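Local coordinates for protein mandelate racemase/muconate lactonizing enzyme/Enolase superfamily (Rhodobacter sphaeroides, PDB 2HZG) that is of unknown function but belongs to the enolase superfamily, with an N-terminal capping domain, a barrel domain and a sodium ion held at an acidic site, at residues 56-61 and 380-385; 68-73 and 86-91; 98-103 and 255-260; 378-381 and 386-389. All blocks are in the same frame, centred on the assembly; numbering follows the deposited sequence. Where two conformers were deposited one is given.

Overall arrangement
The four contacts illustrate how an enolase-superfamily subunit ties its smaller domain to a terminal hairpin, to the barrel and to its dimer mate. Interactions 1 and 4 form one cluster, with centres about 9 Å apart: they share Ile380 and Arg381, and Ile387 of interaction 4 packs on Val56, Pro58 and Ile382. Interactions 2 and 3, centres about 14 Å apart, touch where Leu103 meets Val89, between successive helices. Interaction 3 lies about 23 Å from interaction 1, centre to centre, and joins the capping domain to the barrel; there the His101 side chain is about 13 Å from a bound sodium ion. Interactions 1, 3 and 4 also touch the second subunit.

Interaction 1: 56-61 and 380-385; sequences VCPKSH and IRIGGQ
A beta hairpin near the C-terminus, closed by a two-residue turn, presents Ile380 and Ile382 to Val56 and Pro58, at the point where the chain leaves helix 48-56. Strand alternation explains the pairing: the two isoleucines stand two residues apart on one face of strand 378-382, and their CB atoms are directed at the 56-61 segment. Nothing polar crosses the gap. Pro58 CG comes 4.0 Å from Ile382 CG1, ring and branched chain reaching toward each other, and the same Pro58 CG lies 4.2 Å from Ile382 CG2. Both branches can touch it because CG1 of Ile382 is turned beside the backbone N (chi1 -62°) and CG2 beside the carbonyl carbon. Two residues earlier in the strand the contact is wider, with Val56 CG2 4.3 Å from Ile380 CD1. Beyond Ile382 the chain reverses through Gly383 and Gly384, while Gln385 N returns to Ile382 O at 3.0 Å and Ile382 N to Gln385 O at 2.9 Å. Arg381 braces this turn from the strand's other face, its NH1 donating to Gly384 O at 2.9 Å with the oxygen close to the guanidinium plane. Tyr12 of the second subunit packs on Pro58, and strand 378-382 pairs with a strand of that subunit. Two glycines at positive phi between mutually bonded Ile382 and Gln385 are characteristic of a two-residue type I' hairpin.

Interaction 2: 68-73 and 86-91; sequences SDSVLG and AALVGY
Two side-chain rotations bring Ser70 and Val89 together: Ser70 OG is swung beside its own backbone N (chi1 -63°), and Val89 holds CG1 trans to its N (chi1 171°), which brings CG2 forward to the serine. The setting is a loop-on-helix contact in the N-terminal capping domain, where a short 3-10 turn ending at Ser70 rests on helix 79-92, the next helix in the chain. Ser70 CB lies 3.5 Å from Val89 CG2, a close meeting of a methylene and a methyl. That methyl is shared, for Val71 CG2 approaches it to 3.9 Å with the two valines crossing at a slant. Ser70 OG sits 3.5 Å from Leu88 O, at most a weak and undecided hydrogen bond; the stronger polar partner of the hydroxyl is Asn92 ND2, so the serine is tied mainly to the C-terminal end of the helix. The loop is held in shape by Ser68 O, which accepts from both Val71 N at 3.2 Å and Leu72 N at 3.0 Å. Around the contact, strand 5-14 covers Val71 through Ile5 and Val8, while Ile106 and Leu103 of helix 99-118 reach Val71 and Val89 respectively, making this a buried corner between a loop, two helices and a sheet. Leu88 borders the serine on its more exposed flank: its CG is 3.7 Å from Ser70 OG, and its CD2 reaches 3.9 Å from Ser70 O.

Interaction 3: 98-103 and 255-260; sequences QAPHML and AAHNFH
Pro100, close to the start of helix 99-118, is the first residue of its segment to meet the barrel domain: its CB lies 3.4 Å from His257 O. The pyrrolidine then runs beside the His257 side chain, both pointing the same way, with Pro100 CG 4.1 Å from His257 CD2. His101 follows and approaches the same residue at a slant, its NE2 4.1 Å from His257 CB. NE2 of His101 makes its polar contact with a water instead, lying 2.7 Å from the water oxygen, which sits at the ring edge and in its plane, and the water donates to Ala255 O at 3.0 Å. Thus a buried histidine is linked to the barrel loop without any direct hydrogen bond. In His257 the ring is lodged between the backbone N and the carbonyl carbon (chi1 57°), which lays it alongside the proline. Leu97 of the second subunit packs on both His101 and His257. Residues 255-258, directly after the sodium ligand Glu254, belong to the loop that leads from strand 249-252 to helix 259-268, whose N-cap is Asn258; the contact therefore sets the beginning of helix 99-118 of the capping domain against a strand-to-helix loop of the barrel.

Interaction 4: 378-381 and 386-389; sequences TEIR and LIYR
Ile380 faces both Ile387 and Tyr388 across the C-terminal hairpin, the defining feature of a classic beta bulge. Its backbone is fully engaged in this pairing: Ile380 N donates to Tyr388 O at 3.0 Å, while Ile380 O receives two donors, Ile387 N at 2.9 Å and Tyr388 N at 3.3 Å. The Tyr388 N-H arrives in the carbonyl plane on a lone pair, whereas Ile387 N is tilted 18° out of it. Beside the bulge, Ile380 CG2 packs 3.8 Å from Ile387 CG1. On the same face the Tyr388 ring turns an edge to Thr378 CB, and its hydroxyl is hydrogen-bonded to Leu10 O; Thr378 OG1 is occupied by Val376 O. The other face carries the charges. Glu379 and Arg389 run side by side, but their salt bridge is long, Glu379 OE2 to Arg389 NH1 being 3.8 Å, with the carboxylate and guanidinium planes 57° apart. Glu379 OE2 lies at the edge of that guanidinium, in its plane, yet its closest contact is to carbon, Arg389 CD at 3.1 Å. Leu386 wedges its end between two guanidinium groups: CG lies 3.6 Å above the centre of that of Arg381, itself held by Gly384 O, and CD1 is 3.4 Å above the plane of that of Arg389, toward the rim. The strand edge of 378-381 continues into the second subunit's sheet. Three nearly straight backbone bonds, one of them longer, therefore fix the hairpin, while the leucine packs against both guanidinium groups and Glu379 probably offsets part of the charge of Arg389.

Interaction 1: 56-61 and 380-385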
loop_
_atom_site.group_PDB
_atom_site.type_symbol
_atom_site.label_atom_id
_atom_site.label_comp_id
_atom_site.label_asym_id
_atom_site.label_seq_id
_atom_site.Cartn_x
_atom_site.Cartn_y
_atom_site.Cartn_z
ATOM N N VAL A 56 -3.604 7.907 -15.014
ATOM C CA VAL A 56 -4.363 7.930 -16.277
ATOM C C VAL A 56 -5.241 6.711 -16.569
ATOM O O VAL A 56 -5.908 6.690 -17.588
ATOM C CB VAL A 56 -3.415 8.111 -17.517
ATOM C CG1 VAL A 56 -2.593 9.430 -17.379
ATOM C CG2 VAL A 56 -2.474 6.878 -17.693
ATOM N N CYS A 57 -5.206 5.686 -15.715
ATOM C CA CYS A 57 -5.867 4.424 -16.050
ATOM C C CYS A 57 -7.376 4.579 -16.284
ATOM O O CYS A 57 -8.003 5.450 -15.703
ATOM C CB CYS A 57 -5.621 3.358 -14.962
ATOM S SG CYS A 57 -6.121 3.850 -13.320
ATOM N N PRO A 58 -7.962 3.704 -17.118
ATOM C CA PRO A 58 -9.427 3.652 -17.153
ATOM C C PRO A 58 -9.951 3.361 -15.746
ATOM O O PRO A 58 -9.312 2.622 -14.981
ATOM C CB PRO A 58 -9.709 2.459 -18.081
ATOM C CG PRO A 58 -8.510 2.361 -18.961
ATOM C CD PRO A 58 -7.354 2.727 -18.039
ATOM N N LYS A 59 -11.069 3.954 -15.355
ATOM C CA LYS A 59 -11.576 3.644 -14.021
ATOM C C LYS A 59 -12.032 2.179 -13.939
ATOM O O LYS A 59 -12.390 1.564 -14.960
ATOM C CB LYS A 59 -12.681 4.617 -13.604
ATOM C CG LYS A 59 -14.042 4.334 -14.223
ATOM C CD LYS A 59 -15.111 5.290 -13.692
ATOM C CE LYS A 59 -16.271 5.314 -14.688
ATOM N NZ LYS A 59 -16.962 6.638 -14.709
ATOM N N SER A 60 -11.997 1.620 -12.734
ATOM C CA SER A 60 -12.502 0.271 -12.498
ATOM C C SER A 60 -13.932 0.337 -11.984
ATOM O O SER A 60 -14.751 -0.536 -12.264
ATOM C CB SER A 60 -11.605 -0.490 -11.508
ATOM O OG SER A 60 -10.416 -0.880 -12.169
ATOM N N HIS A 61 -14.197 1.391 -11.229
ATOM C CA HIS A 61 -15.494 1.673 -10.623
ATOM C C HIS A 61 -15.355 2.993 -9.858
ATOM O O HIS A 61 -14.317 3.654 -9.971
ATOM C CB HIS A 61 -15.965 0.518 -9.712
ATOM C CG HIS A 61 -15.015 0.174 -8.609
ATOM N ND1 HIS A 61 -14.054 -0.807 -8.734
ATOM C CD2 HIS A 61 -14.893 0.661 -7.354
ATOM C CE1 HIS A 61 -13.377 -0.901 -7.602
ATOM N NE2 HIS A 61 -13.874 -0.029 -6.748
ATOM N N ILE A 380 1.355 4.851 -23.193
ATOM C CA ILE A 380 0.344 3.876 -22.812
ATOM C C ILE A 380 -0.861 4.033 -23.747
ATOM O O ILE A 380 -1.392 5.139 -23.900
ATOM C CB ILE A 380 -0.088 4.016 -21.321
ATOM C CG1 ILE A 380 1.124 3.895 -20.365
ATOM C CG2 ILE A 380 -1.167 2.978 -20.978
ATOM C CD1 ILE A 380 0.895 4.480 -18.962
ATOM N N ARG A 381 -1.264 2.928 -24.381
ATOM C CA ARG A 381 -2.499 2.880 -25.173
ATOM C C ARG A 381 -3.527 1.911 -24.620
ATOM O O ARG A 381 -3.182 0.804 -24.211
ATOM C CB ARG A 381 -2.205 2.466 -26.607
ATOM C CG ARG A 381 -1.593 3.540 -27.427
ATOM C CD ARG A 381 -1.148 3.019 -28.784
ATOM N NE ARG A 381 -0.236 3.977 -29.400
ATOM C CZ ARG A 381 -0.621 4.984 -30.174
ATOM N NH1 ARG A 381 -1.909 5.156 -30.462
ATOM N NH2 ARG A 381 0.290 5.810 -30.672
ATOM N N ILE A 382 -4.792 2.333 -24.647
ATOM C CA ILE A 382 -5.940 1.469 -24.370
ATOM C C ILE A 382 -6.866 1.562 -25.586
ATOM O O ILE A 382 -7.146 2.658 -26.058
ATOM C CB ILE A 382 -6.710 1.911 -23.089
ATOM C CG1 ILE A 382 -5.810 1.833 -21.834
ATOM C CG2 ILE A 382 -8.002 1.124 -22.933
ATOM C CD1 ILE A 382 -5.535 0.425 -21.319
ATOM N N GLY A 383 -7.309 0.418 -26.102
ATOM C CA GLY A 383 -8.178 0.386 -27.287
ATOM C C GLY A 383 -7.572 1.120 -28.473
ATOM O O GLY A 383 -8.278 1.809 -29.210
ATOM N N GLY A 384 -6.259 0.981 -28.638
ATOM C CA GLY A 384 -5.519 1.627 -29.728
ATOM C C GLY A 384 -5.198 3.097 -29.513
ATOM O O GLY A 384 -4.375 3.660 -30.233
ATOM N N GLN A 385 -5.834 3.708 -28.519
ATOM C CA GLN A 385 -5.749 5.150 -28.258
ATOM C C GLN A 385 -4.771 5.502 -27.132
ATOM O O GLN A 385 -4.763 4.846 -26.077
ATOM C CB GLN A 385 -7.139 5.700 -27.910
ATOM C CG GLN A 385 -8.171 5.601 -29.067
ATOM C CD GLN A 385 -7.833 6.532 -30.225
ATOM O OE1 GLN A 385 -7.489 6.080 -31.328
ATOM N NE2 GLN A 385 -7.896 7.848 -29.969
#

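Interaction 2: 68-73 and 86-91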
loop_
_atom_site.group_PDB
_atom_site.type_symbol
_atom_site.label_atom_id
_atom_site.label_comp_id
_atom_site.label_asym_id
_atom_site.label_seq_id
_atom_site.Cartn_x
_atom_site.Cartn_y
_atom_site.Cartn_z
ATOM N N SER A 68 -6.136 11.385 -11.943
ATOM C CA SER A 68 -6.447 12.589 -12.735
ATOM C C SER A 68 -7.896 13.073 -12.610
ATOM O O SER A 68 -8.164 14.268 -12.738
ATOM C CB SER A 68 -6.151 12.339 -14.208
ATOM O OG SER A 68 -7.024 11.351 -14.718
ATOM N N ASP A 69 -8.820 12.137 -12.398
ATOM C CA ASP A 69 -10.256 12.457 -12.213
ATOM C C ASP A 69 -10.521 13.371 -11.027
ATOM O O ASP A 69 -11.502 14.112 -11.019
ATOM C CB ASP A 69 -11.078 11.171 -12.012
ATOM C CG ASP A 69 -11.465 10.493 -13.320
ATOM O OD1 ASP A 69 -11.064 10.951 -14.408
ATOM O OD2 ASP A 69 -12.177 9.466 -13.248
ATOM N N SER A 70 -9.669 13.283 -10.008
ATOM C CA SER A 70 -9.834 14.066 -8.788
ATOM C C SER A 70 -8.957 15.311 -8.747
ATOM O O SER A 70 -8.944 16.028 -7.745
ATOM C CB SER A 70 -9.509 13.192 -7.569
ATOM O OG SER A 70 -10.418 12.107 -7.479
ATOM N N VAL A 71 -8.193 15.534 -9.813
ATOM C CA VAL A 71 -7.187 16.585 -9.833
ATOM C C VAL A 71 -7.427 17.592 -10.984
ATOM O O VAL A 71 -7.544 18.798 -10.741
ATOM C CB VAL A 71 -5.736 15.994 -9.895
ATOM C CG1 VAL A 71 -4.688 17.122 -9.957
ATOM C CG2 VAL A 71 -5.450 15.075 -8.694
ATOM N N LEU A 72 -7.474 17.099 -12.217
ATOM C CA LEU A 72 -7.694 17.967 -13.387
ATOM C C LEU A 72 -9.015 18.686 -13.266
ATOM O O LEU A 72 -10.042 18.056 -13.011
ATOM C CB LEU A 72 -7.673 17.175 -14.703
ATOM C CG LEU A 72 -6.296 16.781 -15.259
ATOM C CD1 LEU A 72 -6.489 16.042 -16.603
ATOM C CD2 LEU A 72 -5.396 18.014 -15.451
ATOM N N GLY A 73 -8.984 20.007 -13.427
ATOM C CA GLY A 73 -10.220 20.811 -13.460
ATOM C C GLY A 73 -10.625 21.269 -12.083
ATOM O O GLY A 73 -11.574 22.037 -11.933
ATOM N N ALA A 86 -6.690 16.300 -2.121
ATOM C CA ALA A 86 -6.088 15.073 -1.562
ATOM C C ALA A 86 -7.135 14.102 -0.982
ATOM O O ALA A 86 -7.060 12.896 -1.205
ATOM C CB ALA A 86 -5.045 15.432 -0.496
ATOM N N ALA A 87 -8.103 14.628 -0.232
ATOM C CA ALA A 87 -9.234 13.810 0.265
ATOM C C ALA A 87 -10.064 13.201 -0.875
ATOM O O ALA A 87 -10.508 12.059 -0.781
ATOM C CB ALA A 87 -10.120 14.630 1.206
ATOM N N LEU A 88 -10.256 13.962 -1.952
ATOM C CA LEU A 88 -10.985 13.481 -3.136
ATOM C C LEU A 88 -10.264 12.297 -3.794
ATOM O O LEU A 88 -10.878 11.284 -4.109
ATOM C CB LEU A 88 -11.190 14.615 -4.163
ATOM C CG LEU A 88 -12.289 14.432 -5.223
ATOM C CD1 LEU A 88 -13.667 14.081 -4.625
ATOM C CD2 LEU A 88 -12.411 15.710 -6.052
ATOM N N VAL A 89 -8.957 12.436 -4.003
ATOM C CA VAL A 89 -8.136 11.310 -4.493
ATOM C C VAL A 89 -8.260 10.129 -3.545
ATOM O O VAL A 89 -8.460 9.017 -3.998
ATOM C CB VAL A 89 -6.650 11.707 -4.664
ATOM C CG1 VAL A 89 -5.773 10.459 -4.950
ATOM C CG2 VAL A 89 -6.488 12.780 -5.755
ATOM N N GLY A 90 -8.147 10.376 -2.237
ATOM C CA GLY A 90 -8.313 9.354 -1.204
ATOM C C GLY A 90 -9.621 8.575 -1.315
ATOM O O GLY A 90 -9.663 7.366 -1.082
ATOM N N TYR A 91 -10.694 9.265 -1.689
ATOM C CA TYR A 91 -11.989 8.624 -1.828
ATOM C C TYR A 91 -12.134 7.952 -3.195
ATOM O O TYR A 91 -12.416 6.742 -3.266
ATOM C CB TYR A 91 -13.119 9.647 -1.584
ATOM C CG TYR A 91 -14.508 9.055 -1.734
ATOM C CD1 TYR A 91 -15.094 8.336 -0.689
ATOM C CD2 TYR A 91 -15.219 9.192 -2.925
ATOM C CE1 TYR A 91 -16.365 7.776 -0.825
ATOM C CE2 TYR A 91 -16.487 8.635 -3.073
ATOM C CZ TYR A 91 -17.052 7.933 -2.013
ATOM O OH TYR A 91 -18.311 7.378 -2.156
#

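Interaction 3: 98-103 and 255-260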
loop_
_atom_site.group_PDB
_atom_site.type_symbol
_atom_site.label_atom_id
_atom_site.label_comp_id
_atom_site.label_asym_id
_atom_site.label_seq_id
_atom_site.Cartn_x
_atom_site.Cartn_y
_atom_site.Cartn_z
ATOM N N GLN A 98 -1.652 2.058 -5.651
ATOM C CA GLN A 98 -0.566 2.983 -6.018
ATOM C C GLN A 98 -0.896 4.464 -5.758
ATOM O O GLN A 98 0.025 5.296 -5.704
ATOM C CB GLN A 98 -0.202 2.814 -7.507
ATOM C CG GLN A 98 1.082 3.538 -7.970
ATOM C CD GLN A 98 2.369 2.887 -7.456
ATOM O OE1 GLN A 98 2.361 1.740 -7.029
ATOM N NE2 GLN A 98 3.479 3.615 -7.513
ATOM N N ALA A 99 -2.181 4.795 -5.579
ATOM C CA ALA A 99 -2.604 6.211 -5.569
ATOM C C ALA A 99 -1.772 7.191 -4.689
ATOM O O ALA A 99 -1.409 8.258 -5.168
ATOM C CB ALA A 99 -4.099 6.355 -5.283
ATOM N N PRO A 100 -1.486 6.846 -3.412
ATOM C CA PRO A 100 -0.787 7.798 -2.538
ATOM C C PRO A 100 0.576 8.242 -3.092
ATOM O O PRO A 100 0.987 9.368 -2.846
ATOM C CB PRO A 100 -0.557 6.994 -1.253
ATOM C CG PRO A 100 -1.525 5.916 -1.287
ATOM C CD PRO A 100 -1.815 5.599 -2.699
ATOM N N HIS A 101 1.259 7.355 -3.819
ATOM C CA HIS A 101 2.585 7.662 -4.365
ATOM C C HIS A 101 2.473 8.662 -5.510
ATOM O O HIS A 101 3.267 9.605 -5.596
ATOM C CB HIS A 101 3.268 6.368 -4.815
ATOM C CG HIS A 101 3.979 5.659 -3.705
ATOM N ND1 HIS A 101 4.888 4.644 -3.927
ATOM C CD2 HIS A 101 3.934 5.837 -2.366
ATOM C CE1 HIS A 101 5.367 4.226 -2.768
ATOM N NE2 HIS A 101 4.810 4.941 -1.806
ATOM N N MET A 102 1.469 8.465 -6.365
ATOM C CA MET A 102 1.139 9.418 -7.426
ATOM C C MET A 102 0.675 10.749 -6.816
ATOM O O MET A 102 1.147 11.820 -7.212
ATOM C CB MET A 102 0.067 8.835 -8.371
ATOM C CG MET A 102 -0.206 9.715 -9.630
ATOM S SD MET A 102 1.255 9.968 -10.683
ATOM C CE MET A 102 1.693 11.656 -10.332
ATOM N N LEU A 103 -0.215 10.680 -5.831
ATOM C CA LEU A 103 -0.674 11.880 -5.129
ATOM C C LEU A 103 0.450 12.720 -4.494
ATOM O O LEU A 103 0.393 13.944 -4.509
ATOM C CB LEU A 103 -1.685 11.517 -4.049
ATOM C CG LEU A 103 -2.212 12.650 -3.148
ATOM C CD1 LEU A 103 -2.951 13.761 -3.966
ATOM C CD2 LEU A 103 -3.131 12.060 -2.106
ATOM N N ALA A 255 8.653 4.257 4.843
ATOM C CA ALA A 255 7.740 3.486 3.988
ATOM C C ALA A 255 6.268 3.867 4.184
ATOM O O ALA A 255 5.401 3.367 3.450
ATOM C CB ALA A 255 7.940 1.984 4.185
ATOM N N ALA A 256 5.970 4.762 5.133
ATOM C CA ALA A 256 4.566 5.195 5.338
ATOM C C ALA A 256 4.020 5.852 4.068
ATOM O O ALA A 256 4.604 6.823 3.551
ATOM C CB ALA A 256 4.437 6.155 6.526
ATOM N N HIS A 257 2.929 5.310 3.539
ATOM C CA HIS A 257 2.270 5.934 2.385
ATOM C C HIS A 257 0.936 6.543 2.839
ATOM O O HIS A 257 0.142 6.977 2.031
ATOM C CB HIS A 257 2.088 4.947 1.216
ATOM C CG HIS A 257 1.309 3.715 1.579
ATOM N ND1 HIS A 257 1.908 2.502 1.850
ATOM C CD2 HIS A 257 -0.025 3.515 1.719
ATOM C CE1 HIS A 257 0.977 1.610 2.135
ATOM N NE2 HIS A 257 -0.203 2.196 2.054
ATOM N N ASN A 258 0.701 6.550 4.147
ATOM C CA ASN A 258 -0.364 7.348 4.718
ATOM C C ASN A 258 -0.008 7.742 6.137
ATOM O O ASN A 258 0.967 7.237 6.702
ATOM C CB ASN A 258 -1.741 6.650 4.625
ATOM C CG ASN A 258 -1.738 5.252 5.242
ATOM O OD1 ASN A 258 -1.475 5.095 6.430
ATOM N ND2 ASN A 258 -2.033 4.240 4.432
ATOM N N PHE A 259 -0.801 8.642 6.702
ATOM C CA PHE A 259 -0.603 9.108 8.067
ATOM C C PHE A 259 -0.621 7.978 9.109
ATOM O O PHE A 259 0.206 7.961 10.004
ATOM C CB PHE A 259 -1.645 10.182 8.438
ATOM C CG PHE A 259 -1.707 10.484 9.913
ATOM C CD1 PHE A 259 -0.777 11.330 10.502
ATOM C CD2 PHE A 259 -2.696 9.912 10.714
ATOM C CE1 PHE A 259 -0.820 11.613 11.845
ATOM C CE2 PHE A 259 -2.742 10.169 12.080
ATOM C CZ PHE A 259 -1.807 11.027 12.650
ATOM N N HIS A 260 -1.586 7.071 9.024
ATOM C CA HIS A 260 -1.718 6.055 10.067
ATOM C C HIS A 260 -0.571 5.045 10.157
ATOM O O HIS A 260 -0.272 4.578 11.244
ATOM C CB HIS A 260 -3.112 5.397 10.067
ATOM C CG HIS A 260 -4.157 6.279 10.679
ATOM N ND1 HIS A 260 -5.020 7.044 9.924
ATOM C CD2 HIS A 260 -4.424 6.576 11.976
ATOM C CE1 HIS A 260 -5.791 7.757 10.728
ATOM N NE2 HIS A 260 -5.452 7.488 11.977
HETATM O O HOH W 1 5.684 4.221 0.628
#

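Interaction 4: 378-381 and 386-389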
loop_
_atom_site.group_PDB
_atom_site.type_symbol
_atom_site.label_atom_id
_atom_site.label_comp_id
_atom_site.label_asym_id
_atom_site.label_seq_id
_atom_site.Cartn_x
_atom_site.Cartn_y
_atom_site.Cartn_z
ATOM N N THR A 378 7.744 7.323 -22.927
ATOM C CA THR A 378 6.782 6.407 -22.343
ATOM C C THR A 378 5.449 6.615 -23.040
ATOM O O THR A 378 5.017 7.752 -23.206
ATOM C CB THR A 378 6.642 6.719 -20.824
ATOM O OG1 THR A 378 7.936 6.692 -20.212
ATOM C CG2 THR A 378 5.728 5.732 -20.111
ATOM N N GLU A 379 4.810 5.519 -23.453
ATOM C CA GLU A 379 3.473 5.580 -24.053
ATOM C C GLU A 379 2.589 4.481 -23.517
ATOM O O GLU A 379 3.020 3.326 -23.404
ATOM C CB GLU A 379 3.516 5.452 -25.578
ATOM C CG GLU A 379 4.132 6.650 -26.280
ATOM C CD GLU A 379 4.182 6.487 -27.801
ATOM O OE1 GLU A 379 3.815 5.402 -28.316
ATOM O OE2 GLU A 379 4.585 7.467 -28.478
ATOM N N ILE A 380 1.355 4.851 -23.193
ATOM C CA ILE A 380 0.344 3.876 -22.812
ATOM C C ILE A 380 -0.861 4.033 -23.747
ATOM O O ILE A 380 -1.392 5.139 -23.900
ATOM C CB ILE A 380 -0.088 4.016 -21.321
ATOM C CG1 ILE A 380 1.124 3.895 -20.365
ATOM C CG2 ILE A 380 -1.167 2.978 -20.978
ATOM C CD1 ILE A 380 0.895 4.480 -18.962
ATOM N N ARG A 381 -1.264 2.928 -24.381
ATOM C CA ARG A 381 -2.499 2.880 -25.173
ATOM C C ARG A 381 -3.527 1.911 -24.620
ATOM O O ARG A 381 -3.182 0.804 -24.211
ATOM C CB ARG A 381 -2.205 2.466 -26.607
ATOM C CG ARG A 381 -1.593 3.540 -27.427
ATOM C CD ARG A 381 -1.148 3.019 -28.784
ATOM N NE ARG A 381 -0.236 3.977 -29.400
ATOM C CZ ARG A 381 -0.621 4.984 -30.174
ATOM N NH1 ARG A 381 -1.909 5.156 -30.462
ATOM N NH2 ARG A 381 0.290 5.810 -30.672
ATOM N N LEU A 386 -3.964 6.543 -27.349
ATOM C CA LEU A 386 -3.043 7.015 -26.314
ATOM C C LEU A 386 -3.819 7.571 -25.136
ATOM O O LEU A 386 -4.719 8.385 -25.306
ATOM C CB LEU A 386 -2.062 8.070 -26.835
ATOM C CG LEU A 386 -0.875 7.596 -27.674
ATOM C CD1 LEU A 386 -0.297 8.774 -28.454
ATOM C CD2 LEU A 386 0.199 6.931 -26.827
ATOM N N ILE A 387 -3.493 7.078 -23.942
ATOM C CA ILE A 387 -3.986 7.686 -22.716
ATOM C C ILE A 387 -2.840 8.357 -21.956
ATOM O O ILE A 387 -3.070 9.133 -21.037
ATOM C CB ILE A 387 -4.783 6.686 -21.817
ATOM C CG1 ILE A 387 -3.861 5.592 -21.233
ATOM C CG2 ILE A 387 -5.994 6.115 -22.613
ATOM C CD1 ILE A 387 -4.498 4.767 -20.108
ATOM N N TYR A 388 -1.609 8.035 -22.339
ATOM C CA TYR A 388 -0.436 8.776 -21.847
ATOM C C TYR A 388 0.702 8.791 -22.861
ATOM O O TYR A 388 1.011 7.782 -23.481
ATOM C CB TYR A 388 0.065 8.269 -20.471
ATOM C CG TYR A 388 1.358 8.942 -20.037
ATOM C CD1 TYR A 388 2.588 8.400 -20.392
ATOM C CD2 TYR A 388 1.349 10.139 -19.310
ATOM C CE1 TYR A 388 3.804 9.022 -20.025
ATOM C CE2 TYR A 388 2.572 10.773 -18.925
ATOM C CZ TYR A 388 3.785 10.200 -19.290
ATOM O OH TYR A 388 4.991 10.792 -18.956
ATOM N N ARG A 389 1.307 9.958 -23.034
ATOM C CA ARG A 389 2.579 10.061 -23.733
ATOM C C ARG A 389 3.457 11.065 -23.022
ATOM O O ARG A 389 2.965 12.012 -22.404
ATOM C CB ARG A 389 2.414 10.450 -25.222
ATOM C CG ARG A 389 3.743 10.360 -26.005
ATOM C CD ARG A 389 3.584 10.224 -27.521
ATOM N NE ARG A 389 2.698 11.242 -28.086
ATOM C CZ ARG A 389 2.133 11.156 -29.291
ATOM N NH1 ARG A 389 2.360 10.095 -30.062
ATOM N NH2 ARG A 389 1.328 12.124 -29.717
#